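Insect group II chitinase (Ostrinia furnacalis, PDB 5Y2A) probably hydrolyses the beta-1,4-glycosidic bonds of chitin, as an insect endo-acting chitinase of glycoside hydrolase family 18. Local coordinates at residues A[33-38]-A[72-77]; A[203-208]-A[252-257]; A[246-251]-A[341-346]; A[306-311]-A[319-324]. One frame throughout, in Å; residues are numbered along the deposited sequence.

Contact 1. Residues A[33-38]-A[72-77]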
loop_
_atom_site.group_PDB
_atom_site.type_symbol
_atom_site.label_atom_id
_atom_site.label_comp_id
_atom_site.label_asym_id
_atom_site.label_seq_id
_atom_site.Cartn_x
_atom_site.Cartn_y
_atom_site.Cartn_z
ATOM N N THR A 33 -22.346 -17.895 -11.641
ATOM C CA THR A 33 -23.149 -18.870 -10.914
ATOM C C THR A 33 -23.072 -18.644 -9.415
ATOM O O THR A 33 -24.032 -18.935 -8.688
ATOM C CB THR A 33 -22.693 -20.299 -11.234
ATOM O OG1 THR A 33 -21.351 -20.498 -10.769
ATOM C CG2 THR A 33 -22.745 -20.552 -12.737
ATOM N N HIS A 34 -21.948 -18.110 -8.951
ATOM C CA HIS A 34 -21.711 -17.815 -7.550
ATOM C C HIS A 34 -21.002 -16.473 -7.463
ATOM O O HIS A 34 -20.133 -16.176 -8.286
ATOM C CB HIS A 34 -20.862 -18.911 -6.882
ATOM C CG HIS A 34 -21.450 -20.286 -6.992
ATOM N ND1 HIS A 34 -21.470 -20.995 -8.174
ATOM C CD2 HIS A 34 -22.044 -21.078 -6.068
ATOM C CE1 HIS A 34 -22.056 -22.163 -7.975
ATOM N NE2 HIS A 34 -22.410 -22.241 -6.705
ATOM N N ILE A 35 -21.400 -15.652 -6.494
ATOM C CA ILE A 35 -20.758 -14.369 -6.223
ATOM C C ILE A 35 -20.177 -14.430 -4.817
ATOM O O ILE A 35 -20.853 -14.876 -3.884
ATOM C CB ILE A 35 -21.747 -13.195 -6.354
ATOM C CG1 ILE A 35 -22.282 -13.112 -7.779
ATOM C CG2 ILE A 35 -21.088 -11.868 -5.946
ATOM C CD1 ILE A 35 -23.384 -12.090 -7.947
ATOM N N ILE A 36 -18.931 -13.988 -4.666
ATOM C CA ILE A 36 -18.277 -13.898 -3.366
ATOM C C ILE A 36 -18.129 -12.419 -3.034
ATOM O O ILE A 36 -17.536 -11.658 -3.812
ATOM C CB ILE A 36 -16.900 -14.579 -3.361
ATOM C CG1 ILE A 36 -16.980 -16.027 -3.864
ATOM C CG2 ILE A 36 -16.314 -14.543 -1.951
ATOM C CD1 ILE A 36 -17.983 -16.888 -3.157
ATOM N N TYR A 37 -18.653 -12.016 -1.874
ATOM C CA TYR A 37 -18.553 -10.636 -1.400
ATOM C C TYR A 37 -17.237 -10.486 -0.645
ATOM O O TYR A 37 -17.111 -10.930 0.498
ATOM C CB TYR A 37 -19.753 -10.288 -0.521
ATOM C CG TYR A 37 -19.917 -8.807 -0.237
ATOM C CD1 TYR A 37 -19.020 -8.129 0.583
ATOM C CD2 TYR A 37 -20.984 -8.091 -0.774
ATOM C CE1 TYR A 37 -19.165 -6.769 0.842
ATOM C CE2 TYR A 37 -21.140 -6.736 -0.516
ATOM C CZ TYR A 37 -20.227 -6.083 0.296
ATOM O OH TYR A 37 -20.361 -4.738 0.558
ATOM N N ALA A 38 -16.257 -9.833 -1.273
ATOM C CA ALA A 38 -14.939 -9.617 -0.686
ATOM C C ALA A 38 -14.827 -8.179 -0.190
ATOM O O ALA A 38 -15.157 -7.248 -0.932
ATOM C CB ALA A 38 -13.836 -9.896 -1.713
ATOM N N HIS A 72 -31.983 -13.979 -9.011
ATOM C CA HIS A 72 -31.524 -14.337 -10.346
ATOM C C HIS A 72 -30.929 -15.735 -10.410
ATOM O O HIS A 72 -30.402 -16.125 -11.457
ATOM C CB HIS A 72 -30.508 -13.313 -10.849
ATOM C CG HIS A 72 -31.100 -11.960 -11.076
ATOM N ND1 HIS A 72 -31.359 -11.463 -12.335
ATOM C CD2 HIS A 72 -31.508 -11.009 -10.204
ATOM C CE1 HIS A 72 -31.889 -10.259 -12.228
ATOM N NE2 HIS A 72 -31.990 -9.959 -10.946
ATOM N N GLY A 73 -31.000 -16.496 -9.325
ATOM C CA GLY A 73 -30.483 -17.846 -9.332
ATOM C C GLY A 73 -29.000 -17.964 -9.095
ATOM O O GLY A 73 -28.428 -19.029 -9.345
ATOM N N VAL A 74 -28.358 -16.917 -8.600
ATOM C CA VAL A 74 -26.949 -16.999 -8.249
ATOM C C VAL A 74 -26.867 -17.255 -6.757
ATOM O O VAL A 74 -27.731 -16.830 -5.983
ATOM C CB VAL A 74 -26.178 -15.718 -8.639
ATOM C CG1 VAL A 74 -26.284 -15.472 -10.132
ATOM C CG2 VAL A 74 -26.701 -14.524 -7.869
ATOM N N LYS A 75 -25.820 -17.954 -6.346
ATOM C CA LYS A 75 -25.528 -18.127 -4.933
ATOM C C LYS A 75 -24.571 -17.020 -4.516
ATOM O O LYS A 75 -23.624 -16.710 -5.243
ATOM C CB LYS A 75 -24.904 -19.499 -4.680
ATOM C CG LYS A 75 -25.848 -20.667 -4.968
ATOM C CD LYS A 75 -26.907 -20.748 -3.881
ATOM C CE LYS A 75 -27.897 -21.857 -4.136
ATOM N NZ LYS A 75 -28.774 -22.049 -2.942
ATOM N N VAL A 76 -24.830 -16.407 -3.360
ATOM C CA VAL A 76 -24.036 -15.273 -2.882
ATOM C C VAL A 76 -23.435 -15.627 -1.526
ATOM O O VAL A 76 -24.166 -15.846 -0.549
ATOM C CB VAL A 76 -24.869 -13.983 -2.801
ATOM C CG1 VAL A 76 -23.997 -12.804 -2.363
ATOM C CG2 VAL A 76 -25.514 -13.692 -4.151
ATOM N N LEU A 77 -22.106 -15.679 -1.468
ATOM C CA LEU A 77 -21.367 -16.007 -0.259
ATOM C C LEU A 77 -20.572 -14.795 0.208
ATOM O O LEU A 77 -20.224 -13.906 -0.574
ATOM C CB LEU A 77 -20.405 -17.183 -0.482
ATOM C CG LEU A 77 -20.972 -18.590 -0.696
ATOM C CD1 LEU A 77 -21.622 -18.714 -2.061
ATOM C CD2 LEU A 77 -19.869 -19.619 -0.534
HETATM O O HOH W 1 -25.989 -20.595 -9.398
#

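Contact 2. Residues A[203-208]-A[252-257]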
loop_
_atom_site.group_PDB
_atom_site.type_symbol
_atom_site.label_atom_id
_atom_site.label_comp_id
_atom_site.label_asym_id
_atom_site.label_seq_id
_atom_site.Cartn_x
_atom_site.Cartn_y
_atom_site.Cartn_z
ATOM N N LYS A 203 11.982 -8.754 -8.641
ATOM C CA LYS A 203 13.037 -7.956 -9.240
ATOM C C LYS A 203 13.338 -8.269 -10.693
ATOM O O LYS A 203 14.395 -7.882 -11.153
ATOM C CB LYS A 203 14.332 -8.161 -8.457
ATOM C CG LYS A 203 14.320 -7.591 -7.133
ATOM C CD LYS A 203 14.041 -6.168 -7.493
ATOM C CE LYS A 203 14.570 -5.281 -6.372
ATOM N NZ LYS A 203 14.082 -3.880 -6.370
ATOM N N LYS A 204 12.396 -8.848 -11.438
ATOM C CA LYS A 204 12.525 -8.998 -12.882
ATOM C C LYS A 204 11.139 -9.260 -13.457
ATOM O O LYS A 204 10.246 -9.738 -12.751
ATOM C CB LYS A 204 13.486 -10.132 -13.248
ATOM C CG LYS A 204 13.050 -11.526 -12.805
ATOM C CD LYS A 204 14.218 -12.505 -12.894
ATOM C CE LYS A 204 13.765 -13.951 -12.816
ATOM N NZ LYS A 204 14.930 -14.879 -12.735
ATOM N N THR A 205 10.968 -8.946 -14.737
ATOM C CA THR A 205 9.655 -9.066 -15.363
ATOM C C THR A 205 9.238 -10.527 -15.459
ATOM O O THR A 205 10.061 -11.413 -15.707
ATOM C CB THR A 205 9.654 -8.439 -16.753
ATOM O OG1 THR A 205 10.563 -9.153 -17.596
ATOM C CG2 THR A 205 10.075 -6.968 -16.689
ATOM N N GLY A 206 7.947 -10.773 -15.266
ATOM C CA GLY A 206 7.399 -12.116 -15.339
ATOM C C GLY A 206 5.900 -12.030 -15.497
ATOM O O GLY A 206 5.295 -10.977 -15.267
ATOM N N HIS A 207 5.293 -13.144 -15.892
ATOM C CA HIS A 207 3.863 -13.123 -16.152
ATOM C C HIS A 207 3.074 -13.388 -14.878
ATOM O O HIS A 207 3.427 -14.257 -14.078
ATOM C CB HIS A 207 3.464 -14.123 -17.239
ATOM C CG HIS A 207 2.151 -13.794 -17.877
ATOM N ND1 HIS A 207 0.944 -14.085 -17.277
ATOM C CD2 HIS A 207 1.854 -13.156 -19.034
ATOM C CE1 HIS A 207 -0.041 -13.652 -18.045
ATOM N NE2 HIS A 207 0.486 -13.080 -19.114
ATOM N N VAL A 208 1.991 -12.626 -14.705
ATOM C CA VAL A 208 1.168 -12.734 -13.504
ATOM C C VAL A 208 0.601 -14.141 -13.338
ATOM O O VAL A 208 0.400 -14.605 -12.210
ATOM C CB VAL A 208 0.046 -11.671 -13.547
ATOM C CG1 VAL A 208 -0.780 -11.806 -14.840
ATOM C CG2 VAL A 208 -0.853 -11.779 -12.317
ATOM N N PHE A 252 5.585 -3.388 -13.900
ATOM C CA PHE A 252 6.982 -3.250 -13.527
ATOM C C PHE A 252 7.563 -2.002 -14.171
ATOM O O PHE A 252 7.126 -1.574 -15.243
ATOM C CB PHE A 252 7.850 -4.432 -13.996
ATOM C CG PHE A 252 7.363 -5.796 -13.571
ATOM C CD1 PHE A 252 6.253 -6.379 -14.167
ATOM C CD2 PHE A 252 8.076 -6.530 -12.637
ATOM C CE1 PHE A 252 5.838 -7.646 -13.801
ATOM C CE2 PHE A 252 7.666 -7.800 -12.270
ATOM C CZ PHE A 252 6.548 -8.358 -12.850
ATOM N N SER A 253 8.579 -1.442 -13.521
ATOM C CA SER A 253 9.466 -0.458 -14.136
ATOM C C SER A 253 10.818 -1.130 -14.372
ATOM O O SER A 253 11.431 -1.628 -13.423
ATOM C CB SER A 253 9.606 0.781 -13.252
ATOM O OG SER A 253 8.343 1.421 -13.068
ATOM N N VAL A 254 11.279 -1.148 -15.639
ATOM C CA VAL A 254 12.427 -1.956 -16.052
ATOM C C VAL A 254 13.707 -1.128 -15.986
ATOM O O VAL A 254 13.730 0.045 -16.378
ATOM C CB VAL A 254 12.209 -2.525 -17.469
ATOM C CG1 VAL A 254 13.402 -3.416 -17.892
ATOM C CG2 VAL A 254 10.904 -3.333 -17.538
ATOM N N VAL A 255 14.786 -1.753 -15.504
ATOM C CA VAL A 255 16.085 -1.088 -15.445
ATOM C C VAL A 255 16.487 -0.603 -16.836
ATOM O O VAL A 255 16.304 -1.305 -17.839
ATOM C CB VAL A 255 17.133 -2.039 -14.845
ATOM C CG1 VAL A 255 18.542 -1.498 -15.041
ATOM C CG2 VAL A 255 16.847 -2.285 -13.368
ATOM N N GLU A 256 17.015 0.619 -16.903
ATOM C CA GLU A 256 17.450 1.195 -18.174
ATOM C C GLU A 256 18.368 0.236 -18.922
ATOM O O GLU A 256 19.280 -0.355 -18.336
ATOM C CB GLU A 256 18.189 2.511 -17.939
ATOM C CG GLU A 256 18.484 3.276 -19.223
ATOM C CD GLU A 256 18.928 4.698 -18.958
ATOM O OE1 GLU A 256 20.145 4.890 -18.752
ATOM O OE2 GLU A 256 18.080 5.614 -18.933
ATOM N N GLY A 257 18.101 0.060 -20.213
ATOM C CA GLY A 257 18.932 -0.768 -21.059
ATOM C C GLY A 257 18.729 -2.260 -20.926
ATOM O O GLY A 257 19.453 -3.022 -21.578
#

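Contact 3. Residues A[246-251]-A[341-346]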
loop_
_atom_site.group_PDB
_atom_site.type_symbol
_atom_site.label_atom_id
_atom_site.label_comp_id
_atom_site.label_asym_id
_atom_site.label_seq_id
_atom_site.Cartn_x
_atom_site.Cartn_y
_atom_site.Cartn_z
ATOM N N PRO A 246 -6.914 -14.001 -13.383
ATOM C CA PRO A 246 -6.777 -12.591 -12.987
ATOM C C PRO A 246 -7.332 -11.672 -14.072
ATOM O O PRO A 246 -7.068 -11.862 -15.262
ATOM C CB PRO A 246 -5.261 -12.415 -12.833
ATOM C CG PRO A 246 -4.696 -13.371 -13.872
ATOM C CD PRO A 246 -5.644 -14.565 -13.877
ATOM N N PHE A 247 -8.113 -10.673 -13.654
ATOM C CA PHE A 247 -8.616 -9.635 -14.547
ATOM C C PHE A 247 -7.775 -8.361 -14.460
ATOM O O PHE A 247 -8.277 -7.258 -14.708
ATOM C CB PHE A 247 -10.087 -9.329 -14.236
ATOM C CG PHE A 247 -11.070 -10.401 -14.694
ATOM C CD1 PHE A 247 -10.633 -11.565 -15.313
ATOM C CD2 PHE A 247 -12.440 -10.221 -14.508
ATOM C CE1 PHE A 247 -11.547 -12.541 -15.738
ATOM C CE2 PHE A 247 -13.365 -11.189 -14.920
ATOM C CZ PHE A 247 -12.918 -12.347 -15.544
ATOM N N TYR A 248 -6.493 -8.504 -14.126
ATOM C CA TYR A 248 -5.587 -7.386 -13.906
ATOM C C TYR A 248 -4.190 -7.841 -14.293
ATOM O O TYR A 248 -3.928 -9.036 -14.455
ATOM C CB TYR A 248 -5.593 -6.925 -12.441
ATOM C CG TYR A 248 -5.093 -8.018 -11.530
ATOM C CD1 TYR A 248 -5.959 -9.000 -11.063
ATOM C CD2 TYR A 248 -3.746 -8.104 -11.174
ATOM C CE1 TYR A 248 -5.510 -10.028 -10.263
ATOM C CE2 TYR A 248 -3.286 -9.134 -10.372
ATOM C CZ TYR A 248 -4.180 -10.091 -9.917
ATOM O OH TYR A 248 -3.750 -11.119 -9.113
ATOM N N GLY A 249 -3.280 -6.884 -14.389
ATOM C CA GLY A 249 -1.896 -7.171 -14.706
ATOM C C GLY A 249 -0.969 -6.779 -13.573
ATOM O O GLY A 249 -1.290 -5.911 -12.762
ATOM N N GLN A 250 0.175 -7.453 -13.508
ATOM C CA GLN A 250 1.269 -7.043 -12.641
ATOM C C GLN A 250 2.214 -6.171 -13.452
ATOM O O GLN A 250 2.679 -6.585 -14.519
ATOM C CB GLN A 250 2.012 -8.259 -12.083
ATOM C CG GLN A 250 1.215 -9.064 -11.069
ATOM C CD GLN A 250 1.190 -8.409 -9.703
ATOM O OE1 GLN A 250 1.906 -7.437 -9.450
ATOM N NE2 GLN A 250 0.353 -8.931 -8.812
ATOM N N SER A 251 2.487 -4.965 -12.958
ATOM C CA SER A 251 3.267 -3.986 -13.695
ATOM C C SER A 251 4.635 -3.794 -13.060
ATOM O O SER A 251 4.824 -3.999 -11.853
ATOM C CB SER A 251 2.547 -2.639 -13.768
ATOM O OG SER A 251 2.602 -1.996 -12.512
ATOM N N MET A 341 -12.833 -19.121 -11.776
ATOM C CA MET A 341 -13.054 -18.048 -10.818
ATOM C C MET A 341 -12.452 -16.762 -11.364
ATOM O O MET A 341 -11.410 -16.789 -12.027
ATOM C CB MET A 341 -12.447 -18.409 -9.449
ATOM C CG MET A 341 -12.475 -17.291 -8.439
ATOM S SD MET A 341 -10.938 -16.352 -8.495
ATOM C CE MET A 341 -9.896 -17.353 -7.429
ATOM N N ALA A 342 -13.116 -15.636 -11.094
ATOM C CA ALA A 342 -12.737 -14.343 -11.651
ATOM C C ALA A 342 -12.328 -13.384 -10.539
ATOM O O ALA A 342 -13.141 -13.062 -9.665
ATOM C CB ALA A 342 -13.895 -13.743 -12.451
ATOM N N TRP A 343 -11.104 -12.862 -10.629
ATOM C CA TRP A 343 -10.531 -11.907 -9.678
ATOM C C TRP A 343 -10.126 -10.654 -10.465
ATOM O O TRP A 343 -9.014 -10.595 -10.989
ATOM C CB TRP A 343 -9.319 -12.576 -8.950
ATOM C CG TRP A 343 -8.635 -11.783 -7.856
ATOM C CD1 TRP A 343 -7.311 -11.447 -7.795
ATOM C CD2 TRP A 343 -9.230 -11.275 -6.654
ATOM N NE1 TRP A 343 -7.050 -10.745 -6.640
ATOM C CE2 TRP A 343 -8.213 -10.624 -5.925
ATOM C CE3 TRP A 343 -10.525 -11.297 -6.130
ATOM C CZ2 TRP A 343 -8.453 -10.003 -4.703
ATOM C CZ3 TRP A 343 -10.762 -10.676 -4.917
ATOM C CH2 TRP A 343 -9.733 -10.039 -4.218
ATOM N N SER A 344 -11.015 -9.656 -10.564
ATOM C CA SER A 344 -12.331 -9.641 -9.918
ATOM C C SER A 344 -13.255 -8.868 -10.859
ATOM O O SER A 344 -12.771 -8.272 -11.821
ATOM C CB SER A 344 -12.270 -8.979 -8.535
ATOM O OG SER A 344 -11.914 -7.604 -8.643
ATOM N N LEU A 345 -14.566 -8.878 -10.584
ATOM C CA LEU A 345 -15.552 -8.289 -11.497
ATOM C C LEU A 345 -15.179 -6.877 -11.935
ATOM O O LEU A 345 -15.346 -6.512 -13.105
ATOM C CB LEU A 345 -16.926 -8.252 -10.828
ATOM C CG LEU A 345 -17.633 -9.580 -10.606
ATOM C CD1 LEU A 345 -18.971 -9.367 -9.921
ATOM C CD2 LEU A 345 -17.839 -10.212 -11.944
ATOM N N ASP A 346 -14.708 -6.061 -10.998
ATOM C CA ASP A 346 -14.495 -4.638 -11.225
ATOM C C ASP A 346 -13.240 -4.325 -12.028
ATOM O O ASP A 346 -13.034 -3.158 -12.386
ATOM C CB ASP A 346 -14.390 -3.938 -9.876
ATOM C CG ASP A 346 -13.389 -4.620 -8.976
ATOM O OD1 ASP A 346 -13.721 -5.677 -8.398
ATOM O OD2 ASP A 346 -12.251 -4.122 -8.885
HETATM O O HOH W 2 -4.247 -10.099 -5.931
#

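Contact 4. Residues A[306-311]-A[319-324]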
loop_
_atom_site.group_PDB
_atom_site.type_symbol
_atom_site.label_atom_id
_atom_site.label_comp_id
_atom_site.label_asym_id
_atom_site.label_seq_id
_atom_site.Cartn_x
_atom_site.Cartn_y
_atom_site.Cartn_z
ATOM N N ILE A 306 2.266 -18.541 -21.989
ATOM C CA ILE A 306 1.918 -17.415 -21.138
ATOM C C ILE A 306 1.048 -16.467 -21.948
ATOM O O ILE A 306 1.070 -16.464 -23.182
ATOM C CB ILE A 306 3.154 -16.666 -20.596
ATOM C CG1 ILE A 306 3.943 -16.047 -21.749
ATOM C CG2 ILE A 306 4.038 -17.589 -19.760
ATOM C CD1 ILE A 306 4.980 -15.048 -21.280
ATOM N N GLY A 307 0.258 -15.662 -21.234
ATOM C CA GLY A 307 -0.481 -14.608 -21.869
ATOM C C GLY A 307 0.431 -13.470 -22.305
ATOM O O GLY A 307 1.661 -13.533 -22.165
ATOM N N PRO A 308 -0.172 -12.400 -22.807
ATOM C CA PRO A 308 0.610 -11.280 -23.337
ATOM C C PRO A 308 1.212 -10.416 -22.235
ATOM O O PRO A 308 0.902 -10.545 -21.050
ATOM C CB PRO A 308 -0.421 -10.484 -24.146
ATOM C CG PRO A 308 -1.730 -10.814 -23.514
ATOM C CD PRO A 308 -1.620 -12.232 -23.039
ATOM N N TYR A 309 2.111 -9.532 -22.662
ATOM C CA TYR A 309 2.516 -8.389 -21.854
ATOM C C TYR A 309 2.612 -7.170 -22.766
ATOM O O TYR A 309 2.734 -7.287 -23.990
ATOM C CB TYR A 309 3.826 -8.647 -21.075
ATOM C CG TYR A 309 5.049 -8.992 -21.902
ATOM C CD1 TYR A 309 5.361 -10.313 -22.198
ATOM C CD2 TYR A 309 5.911 -7.999 -22.354
ATOM C CE1 TYR A 309 6.496 -10.637 -22.948
ATOM C CE2 TYR A 309 7.045 -8.311 -23.099
ATOM C CZ TYR A 309 7.329 -9.632 -23.394
ATOM O OH TYR A 309 8.447 -9.957 -24.135
ATOM N N ALA A 310 2.493 -5.993 -22.160
ATOM C CA ALA A 310 2.483 -4.747 -22.896
ATOM C C ALA A 310 3.578 -3.837 -22.363
ATOM O O ALA A 310 3.876 -3.847 -21.162
ATOM C CB ALA A 310 1.114 -4.057 -22.816
ATOM N N THR A 311 4.171 -3.041 -23.251
ATOM C CA THR A 311 5.330 -2.244 -22.889
ATOM C C THR A 311 5.234 -0.834 -23.468
ATOM O O THR A 311 4.614 -0.606 -24.507
ATOM C CB THR A 311 6.644 -2.866 -23.376
ATOM O OG1 THR A 311 6.614 -2.958 -24.805
ATOM C CG2 THR A 311 6.865 -4.249 -22.752
ATOM N N PHE A 319 -0.430 -9.847 -18.297
ATOM C CA PHE A 319 -1.864 -9.961 -18.047
ATOM C C PHE A 319 -2.437 -11.060 -18.929
ATOM O O PHE A 319 -1.808 -11.497 -19.898
ATOM C CB PHE A 319 -2.573 -8.631 -18.336
ATOM C CG PHE A 319 -2.406 -8.162 -19.761
ATOM C CD1 PHE A 319 -1.246 -7.502 -20.164
ATOM C CD2 PHE A 319 -3.405 -8.387 -20.700
ATOM C CE1 PHE A 319 -1.087 -7.084 -21.481
ATOM C CE2 PHE A 319 -3.255 -7.962 -22.013
ATOM C CZ PHE A 319 -2.096 -7.311 -22.400
ATOM N N ASP A 320 -3.659 -11.483 -18.599
ATOM C CA ASP A 320 -4.438 -12.371 -19.452
ATOM C C ASP A 320 -5.405 -11.541 -20.286
ATOM O O ASP A 320 -6.112 -10.678 -19.752
ATOM C CB ASP A 320 -5.212 -13.408 -18.631
ATOM C CG ASP A 320 -4.334 -14.537 -18.140
ATOM O OD1 ASP A 320 -3.164 -14.597 -18.562
ATOM O OD2 ASP A 320 -4.808 -15.368 -17.335
ATOM N N ASP A 321 -5.441 -11.809 -21.590
ATOM C CA ASP A 321 -6.395 -11.187 -22.488
ATOM C C ASP A 321 -7.530 -12.168 -22.770
ATOM O O ASP A 321 -7.614 -13.243 -22.165
ATOM C CB ASP A 321 -5.698 -10.728 -23.779
ATOM C CG ASP A 321 -5.291 -11.890 -24.687
ATOM O OD1 ASP A 321 -5.077 -13.018 -24.196
ATOM O OD2 ASP A 321 -5.159 -11.662 -25.906
ATOM N N ASP A 322 -8.407 -11.798 -23.711
ATOM C CA ASP A 322 -9.528 -12.656 -24.089
ATOM C C ASP A 322 -9.075 -14.053 -24.482
ATOM O O ASP A 322 -9.695 -15.047 -24.093
ATOM C CB ASP A 322 -10.303 -12.026 -25.246
ATOM C CG ASP A 322 -11.618 -11.462 -24.814
ATOM O OD1 ASP A 322 -12.037 -11.792 -23.688
ATOM O OD2 ASP A 322 -12.240 -10.706 -25.589
ATOM N N PHE A 323 -7.985 -14.151 -25.249
ATOM C CA PHE A 323 -7.554 -15.452 -25.746
ATOM C C PHE A 323 -7.063 -16.346 -24.617
ATOM O O PHE A 323 -7.335 -17.550 -24.615
ATOM C CB PHE A 323 -6.467 -15.277 -26.807
ATOM C CG PHE A 323 -6.983 -14.730 -28.100
ATOM C CD1 PHE A 323 -7.595 -15.562 -29.024
ATOM C CD2 PHE A 323 -6.887 -13.376 -28.380
ATOM C CE1 PHE A 323 -8.085 -15.057 -30.213
ATOM C CE2 PHE A 323 -7.375 -12.865 -29.567
ATOM C CZ PHE A 323 -7.974 -13.710 -30.488
ATOM N N MET A 324 -6.329 -15.789 -23.653
ATOM C CA MET A 324 -5.873 -16.637 -22.559
ATOM C C MET A 324 -6.997 -16.942 -21.579
ATOM O O MET A 324 -7.044 -18.051 -21.029
ATOM C CB MET A 324 -4.682 -16.008 -21.832
ATOM C CG MET A 324 -4.093 -16.929 -20.756
ATOM S SD MET A 324 -3.660 -18.576 -21.382
ATOM C CE MET A 324 -1.991 -18.291 -21.988
HETATM O O HOH W 3 -1.048 -16.485 -18.977
#

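Contact 1. Residues A[33-38]-A[72-77]
The imidazole of His34 lies alongside the aliphatic stem of Lys75, the two side chains pointing the same way, with His34 CD2 3.5 Å from Lys75 CB. The ring is also held by its own neighbour: Thr33 OG1 hydrogen-bonds to His34 ND1 in the ring plane at 2.6 Å, with either able to donate, which limits the ring's freedom to turn. Two residues further along the same face, Ile36 and Leu77 repeat the pairing in purely apolar form. With chi1 -53° and chi2 -54°, the isoleucine chain folds back until Ile36 CD1 rests 3.6 Å from Leu77 CB. These four side chains lie on the inward face, where Leu162 touches His34, Lys75 and Leu77, though the end of Lys75 leads off toward solvent. On the outer face Ile35 CD1 meets Val74 CG2 at 4.1 Å, and Val76 packs on helix 62-67; the beta-branching of Ile35, Ile36 and Val76 is well accommodated in extended strands. The parallel strands alternate donor and acceptor: Lys75 N to Thr33 O, Ile35 N to Lys75 O, Leu77 N to Ile35 O and Tyr37 N to Leu77 O. A water donating to both Thr33 O and Gly73 O carries the pairing past the strand ends. Main-chain hydrogen bonds thus set the register of these two neighbouring TIM-barrel strands, while side chains, mostly apolar, seal the sheet on each face.

Contact 2. Residues A[203-208]-A[252-257]
Phe252 gives up the most surface here, its ring pressed against the extended backbone of residues 204-206. Thr205 CA sits over one face of the ring, 4.0 Å from the centroid and 14° off the normal, which is a CH-pi contact. Two backbone carbonyls approach the ring obliquely: Lys204 O is 3.3 Å from Phe252 CE2, and Gly206 O is 3.7 Å from Phe252 CE1. A flat aromatic suits this place because it can spread over three consecutive residues, the last of them bringing Gly206 N near Phe252 CZ. With CG anti to the carbonyl carbon (chi1 -54°), Phe252 reaches off its strand toward the loop.

Thr205 serves two environments at once. Its side chain and that of Val254 cross at about a right angle, Thr205 CG2 lying 3.8 Å from Val254 CG2, an apolar touch two residues further along the strand than the phenyl group. Its hydroxyl is engaged with Gly261 O and Ala264 N, so a threonine offers both the methyl and the polar arm that this buried site uses. No hydrogen bond joins residues 203-208 to 252-257; the direct contact is one of packing and CH-pi, while Gly206 O is taken by Ser318 OG.

The long strand 241-254 here runs beyond the barrel into antiparallel pairing with 266-269 and 315-318, consistent with the alpha+beta insertion domain that many family 18 chitinases carry after their seventh barrel strand.

Contact 3. Residues A[246-251]-A[341-346]
Pro246 and Trp343 form a single parallel bridge, and one backbone bond joins the segments: Phe247 N donates to Trp343 O at 2.8 Å. The bond is nearly straight at hydrogen, but the donor stands 43° out of the carbonyl plane. Beyond it the chains part, Trp343 being followed by a cis peptide to Ser344. Phe247 packs beside that turn, Ala342 CA over one face of its ring, with Ala342 CB 3.5 Å from Phe247 CZ and Ser344 O 3.3 Å from Phe247 CD2. Replacing this phenylalanine with an alanine would probably open a gap between Ala342 and helix 361-371. The next residue, Tyr248, and Trp343 set their rings at 83°, Tyr248 CE1 lying 3.4 Å from Trp343 CD1. Trp343 CG is anti to the backbone N (chi1 -176°), which swings the indole beside the tyrosine, whose OH lies at the indole edge; a water accepts from Trp343 NE1, and Tyr248 OH bonds to Asp196. A tryptophan before a cis bond at the eighth barrel strand is a family 18 hallmark, and probably floors the substrate cleft. Trp343 stacks on Tyr195 and meets Tyr8 of strand 4-10 edge-to-face, while Phe247 rests on Leu362, Leu363 and Ile366 of helix 361-371.

Contact 4. Residues A[306-311]-A[319-324]
Residues 306-311 and 319-324 draw together where Phe319 N donates to Pro308 O (3.1 Å), one backbone bond beyond the antiparallel pairing of strands 309-312 and 315-318. The phenyl group of Phe319 turns back over the first chain, its CG between the backbone N and the carbonyl carbon (chi1 60°). Pro308 CG lies over one ring face, 4.0 Å from the centroid, in a CH-pi contact; the two side chains cross at about a right angle. Ala310 N comes up at the ring's edge, and Ala310 CB is 4.0 Å from Phe319 CE1. A rigid proline and a small alanine suit this aromatic, which Phe284 and Ile287 of helix 284-292 also touch. A serine in place of Phe319 is likely to strip Pro308 and Ala310 of their apolar cover and open a gap toward that helix. This beta hairpin is followed after three residues by helix 322-334: Asp321 takes the N-cap, its OD1 accepting from Met324 N at 3.1 Å while OD2 forms a salt bridge with Arg300. The same carboxylate lies against the proline, Asp321 OD1 being 3.7 Å from Pro308 CD. Met324, bent at chi2 and chi3, lays CE against Gly307 N at 3.5 Å. Gly307 suits this place because a beta carbon would come too close to Phe319 O and Asp320 OD1. A water accepts from Gly307 N and donates to Asp320 OD1, whose OD2 pairs with Lys328.

From the N terminus, contact 1 comes first: it closes the connection through helices 54-59 and 62-67, joining the second and third barrel strands as one beta/alpha unit. Much later, contact 2 ties the loop after the sixth strand, 189-192, to the outer part of the seventh, 241-254. Contact 3 begins on that same strand and joins it to the eighth, 339-343, so contacts 2 and 3 cross, touching where Val208 meets Gln250 and Tyr248. Contact 4 nests inside the loop closed by contact 3 and joins the hairpin region to the helix before the eighth strand. It meets contact 2 through a probable hydrogen bond from His207 NE2 to Phe319 O.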